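Aminoglycoside phosphotransferase (Mycobacterium smegmatis, PDB 6EF6) phosphorylates (S)-1-amino-2-propanol as the kinase of the aminoacetone utilization microcompartment and has the fold of the aminoglycoside phosphotransferase family. Local coordinates at residues Gln148-Gly151 / Arg152-Ser156; Phe262-Phe265 / Gly266-Val269. All coordinates share one frame; numbering follows the deposited sequence.

Contact 1: residues Gln148-Gly151 / Arg152-Ser156; sequences QTLG and RITAS. With ACT (acetate ion), chain F.
Leu150 O takes two hydrogen bonds from one residue, Thr154. Thr154 OG1 donates to Leu150 O at 2.8 Å and Thr154 N reaches the same Leu150 O at 2.9 Å, from opposite faces of the carbonyl plane, the hydroxyl from well above it. A chi1 of -59° lays OG1 beside the backbone N, within range of Leu150 O; the buried hydroxyl thus spends its proton inside its own helical turn. Three further i to i+4 bonds, Arg152 N to Gln148 O, Ile153 N to Thr149 O and Ala155 N to Gly151 O, continue the ladder. On the outer side Thr149 OG1 donates to OXT of an acetate ion at 2.5 Å, a short bond to a molecule probably carried over from the crystallisation liquor; Arg246 binds the same acetate.

All nine residues lie in helix 147-163, in the helical part of this phosphotransferase fold. One side of the helix meets strand 248-250, where Ile248 touches both Thr149 and Ile153, and another meets helix 278-290, where Trp285 packs on Leu150 and Thr154.

Thr149 and Arg152 run side by side, pointing the same way. In the arginine conformer described here, one of two modelled, the chain is extended until it bends at chi3 (74°), which folds the guanidinium back over the threonine: Thr149 CG2 lies 3.8 Å from Arg152 NH2, and Thr149 CA sits over one face of the flat group. In this same conformer the acetate methyl approaches the guanidinium edge instead, with CH3 3.7 Å from Arg152 NH1. One turn along from Thr149, Ile153 CD1 comes to 4.0 Å from Thr149 CG2, while Ile153 CG1 rests against Thr149 O.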
loop_
_atom_site.group_PDB
_atom_site.type_symbol
_atom_site.label_atom_id
_atom_site.label_comp_id
_atom_site.label_asym_id
_atom_site.label_seq_id
_atom_site.Cartn_x
_atom_site.Cartn_y
_atom_site.Cartn_z
ATOM N N GLN A 148 5.647 -6.986 14.446
ATOM C CA GLN A 148 6.970 -7.560 14.246
ATOM C C GLN A 148 7.030 -8.386 12.976
ATOM O O GLN A 148 8.023 -8.299 12.234
ATOM C CB GLN A 148 7.359 -8.384 15.470
ATOM C CG GLN A 148 8.771 -8.926 15.348
ATOM C CD GLN A 148 9.280 -9.583 16.610
ATOM O OE1 GLN A 148 8.816 -9.317 17.739
ATOM N NE2 GLN A 148 10.303 -10.363 16.475
ATOM N N THR A 149 6.041 -9.237 12.737
ATOM C CA THR A 149 6.005 -10.050 11.533
ATOM C C THR A 149 5.924 -9.165 10.300
ATOM O O THR A 149 6.625 -9.411 9.309
ATOM C CB THR A 149 4.789 -10.971 11.608
ATOM O OG1 THR A 149 4.945 -11.798 12.769
ATOM C CG2 THR A 149 4.669 -11.876 10.409
ATOM N N LEU A 150 5.149 -8.088 10.368
ATOM C CA LEU A 150 5.083 -7.149 9.254
ATOM C C LEU A 150 6.444 -6.521 8.983
ATOM O O LEU A 150 6.868 -6.418 7.814
ATOM C CB LEU A 150 4.001 -6.111 9.558
ATOM C CG LEU A 150 3.857 -4.977 8.536
ATOM C CD1 LEU A 150 3.518 -5.501 7.152
ATOM C CD2 LEU A 150 2.721 -4.053 9.040
ATOM N N GLY A 151 7.154 -6.109 10.025
ATOM C CA GLY A 151 8.487 -5.566 9.850
ATOM C C GLY A 151 9.447 -6.548 9.210
ATOM O O GLY A 151 10.261 -6.169 8.361
ATOM N N ARG A 152 9.424 -7.809 9.651
ATOM C CA ARG A 152 10.329 -8.802 9.101
ATOM C C ARG A 152 10.055 -9.019 7.613
ATOM O O ARG A 152 10.997 -9.122 6.807
ATOM C CB ARG A 152 10.137 -10.090 9.886
ATOM C CG ARG A 152 11.102 -11.179 9.460
ATOM C CD ARG A 152 10.764 -12.528 10.078
ATOM N NE ARG A 152 9.590 -13.147 9.457
ATOM C CZ ARG A 152 8.496 -13.548 10.104
ATOM N NH1 ARG A 152 8.373 -13.369 11.416
ATOM N NH2 ARG A 152 7.511 -14.128 9.425
ATOM N N ILE A 153 8.789 -9.120 7.233
ATOM C CA ILE A 153 8.436 -9.320 5.816
ATOM C C ILE A 153 8.807 -8.092 4.980
ATOM O O ILE A 153 9.346 -8.224 3.850
ATOM C CB ILE A 153 6.958 -9.712 5.699
ATOM C CG1 ILE A 153 6.771 -11.104 6.301
ATOM C CG2 ILE A 153 6.464 -9.624 4.201
ATOM C CD1 ILE A 153 5.317 -11.532 6.488
ATOM N N THR A 154 8.634 -6.900 5.548
ATOM C CA THR A 154 9.048 -5.688 4.842
ATOM C C THR A 154 10.546 -5.709 4.561
ATOM O O THR A 154 10.997 -5.381 3.446
ATOM C CB THR A 154 8.663 -4.451 5.658
ATOM O OG1 THR A 154 7.257 -4.406 5.875
ATOM C CG2 THR A 154 9.080 -3.182 4.884
ATOM N N ALA A 155 11.373 -6.087 5.551
ATOM C CA ALA A 155 12.808 -6.192 5.341
ATOM C C ALA A 155 13.121 -7.149 4.208
ATOM O O ALA A 155 14.034 -6.912 3.419
ATOM C CB ALA A 155 13.486 -6.636 6.633
ATOM N N SER A 156 12.416 -8.264 4.130
ATOM C CA SER A 156 12.668 -9.194 3.033
ATOM C C SER A 156 12.312 -8.587 1.683
ATOM O O SER A 156 12.994 -8.872 0.690
ATOM C CB SER A 156 11.843 -10.450 3.225
ATOM O OG SER A 156 12.309 -11.138 4.373
HETATM C C ACT F . 3.992 -14.958 12.547
HETATM O O ACT F . 3.438 -15.904 11.913
HETATM O OXT ACT F . 3.484 -13.877 12.951
HETATM C CH3 ACT F . 5.499 -15.134 12.880
#

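Contact 2: residues Phe262-Phe265 / Gly266-Val269; sequences FYDF and GTAV
Within Phe262-Val269 the backbone forms the short helix 263-268, with Thr267 N bonded to Tyr263 O and Ala268 N to Asp264 O, each 3.1 Å long. Asp264, Phe265 and Gly266 spell the DFG sequence, but in this kinase-like fold they form part of that helix, and the metal-site Asp252 lies upstream of them.

Thr267 OG1 donates to Asp264 O at 2.7 Å; it approaches from the same face of the carbonyl plane as Ala268 N, and that oxygen is doubly held. The same OG1 receives the backbone N of Leu232. A chi1 of 76° places OG1 between the backbone N and carbonyl carbon, leaving CG2 to turn onto Tyr263. The two side chains cross at about a right angle, and Thr267 CG2 lies over one face of the Tyr263 ring, offset toward its rim, 4.0 Å from the centroid: a CH-pi contact. Beyond the ring, Tyr263 OH is hydrogen-bonded to Arg310, a residue of the 1-methoxypropan-2-amine pocket, and the Asp264 carboxylate is held by His158 and the backbone N of Ala230.

Phe265 lies on the other flank, its ring edge-to-face with Trp285. Ala268 CB and Val269 CG1 approach the Phe265 ring obliquely, at 4.2 Å from Phe265 CD1 and 4.4 Å from Phe265 CZ respectively.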
loop_
_atom_site.group_PDB
_atom_site.type_symbol
_atom_site.label_atom_id
_atom_site.label_comp_id
_atom_site.label_asym_id
_atom_site.label_seq_id
_atom_site.Cartn_x
_atom_site.Cartn_y
_atom_site.Cartn_z
ATOM N N PHE A 262 11.898 3.323 3.965
ATOM C CA PHE A 262 11.212 3.420 5.249
ATOM C C PHE A 262 9.864 4.115 5.197
ATOM O O PHE A 262 9.124 4.094 6.194
ATOM C CB PHE A 262 12.197 3.840 6.342
ATOM C CG PHE A 262 13.213 2.763 6.560
ATOM C CD1 PHE A 262 12.799 1.590 7.192
ATOM C CD2 PHE A 262 14.494 2.821 6.097
ATOM C CE1 PHE A 262 13.664 0.534 7.349
ATOM C CE2 PHE A 262 15.349 1.745 6.233
ATOM C CZ PHE A 262 14.931 0.624 6.861
ATOM N N TYR A 263 9.459 4.653 4.040
ATOM C CA TYR A 263 8.058 5.008 3.893
ATOM C C TYR A 263 7.171 3.792 4.095
ATOM O O TYR A 263 6.047 3.934 4.556
ATOM C CB TYR A 263 7.856 5.653 2.512
ATOM C CG TYR A 263 6.405 5.906 2.152
ATOM C CD1 TYR A 263 5.585 6.756 2.896
ATOM C CD2 TYR A 263 5.831 5.274 1.076
ATOM C CE1 TYR A 263 4.264 6.949 2.585
ATOM C CE2 TYR A 263 4.482 5.478 0.730
ATOM C CZ TYR A 263 3.723 6.311 1.504
ATOM O OH TYR A 263 2.405 6.508 1.175
ATOM N N ASP A 264 7.651 2.579 3.787
ATOM C CA ASP A 264 6.838 1.397 4.059
ATOM C C ASP A 264 6.440 1.290 5.538
ATOM O O ASP A 264 5.331 0.783 5.853
ATOM C CB ASP A 264 7.572 0.127 3.619
ATOM C CG ASP A 264 7.506 -0.143 2.145
ATOM O OD1 ASP A 264 6.535 0.234 1.461
ATOM O OD2 ASP A 264 8.460 -0.817 1.664
ATOM N N PHE A 265 7.275 1.800 6.468
ATOM C CA PHE A 265 6.843 1.806 7.867
ATOM C C PHE A 265 5.654 2.747 8.099
ATOM O O PHE A 265 4.707 2.437 8.847
ATOM C CB PHE A 265 7.960 2.165 8.879
ATOM C CG PHE A 265 7.419 2.259 10.262
ATOM C CD1 PHE A 265 6.946 1.116 10.896
ATOM C CD2 PHE A 265 7.363 3.487 10.916
ATOM C CE1 PHE A 265 6.354 1.187 12.140
ATOM C CE2 PHE A 265 6.796 3.569 12.193
ATOM C CZ PHE A 265 6.320 2.416 12.817
ATOM N N GLY A 266 5.673 3.937 7.495
ATOM C CA GLY A 266 4.484 4.779 7.584
ATOM C C GLY A 266 3.248 4.068 7.105
ATOM O O GLY A 266 2.179 4.180 7.714
ATOM N N THR A 267 3.365 3.275 6.038
ATOM C CA THR A 267 2.186 2.584 5.555
ATOM C C THR A 267 1.703 1.515 6.553
ATOM O O THR A 267 0.517 1.226 6.582
ATOM C CB THR A 267 2.369 1.994 4.150
ATOM O OG1 THR A 267 3.164 0.801 4.163
ATOM C CG2 THR A 267 2.915 3.010 3.160
ATOM N N ALA A 268 2.604 0.912 7.340
ATOM C CA ALA A 268 2.242 -0.080 8.346
ATOM C C ALA A 268 1.227 0.462 9.341
ATOM O O ALA A 268 0.450 -0.318 9.901
ATOM C CB ALA A 268 3.506 -0.505 9.073
ATOM N N VAL A 269 1.259 1.765 9.631
ATOM C CA VAL A 269 0.369 2.364 10.604
ATOM C C VAL A 269 -0.688 3.247 9.937
ATOM O O VAL A 269 -1.295 4.121 10.579
ATOM C CB VAL A 269 1.141 3.093 11.701
ATOM C CG1 VAL A 269 1.901 2.072 12.571
ATOM C CG2 VAL A 269 2.108 4.096 11.155
#

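Overall arrangement
Running from the N terminus, the chain passes the five-stranded antiparallel sheet and enters helix 147-163, where contact 1 is made; contact 2 follows in helix 263-268, after the hairpin of strands 237-239 and 248-250. Each joins adjoining turns of one helix, so neither closes a long loop, and they stand in series without nesting or crossing. In space their centres are about 11 Å apart and the helices touch: Leu150 CD2 packs on Ala268 CB at 3.6 Å and Thr154 CG2 on Asp264 CB at 3.8 Å. Trp285 of helix 278-290 meets residues of both contacts, while contact 2 continues this packing to helix 303-320.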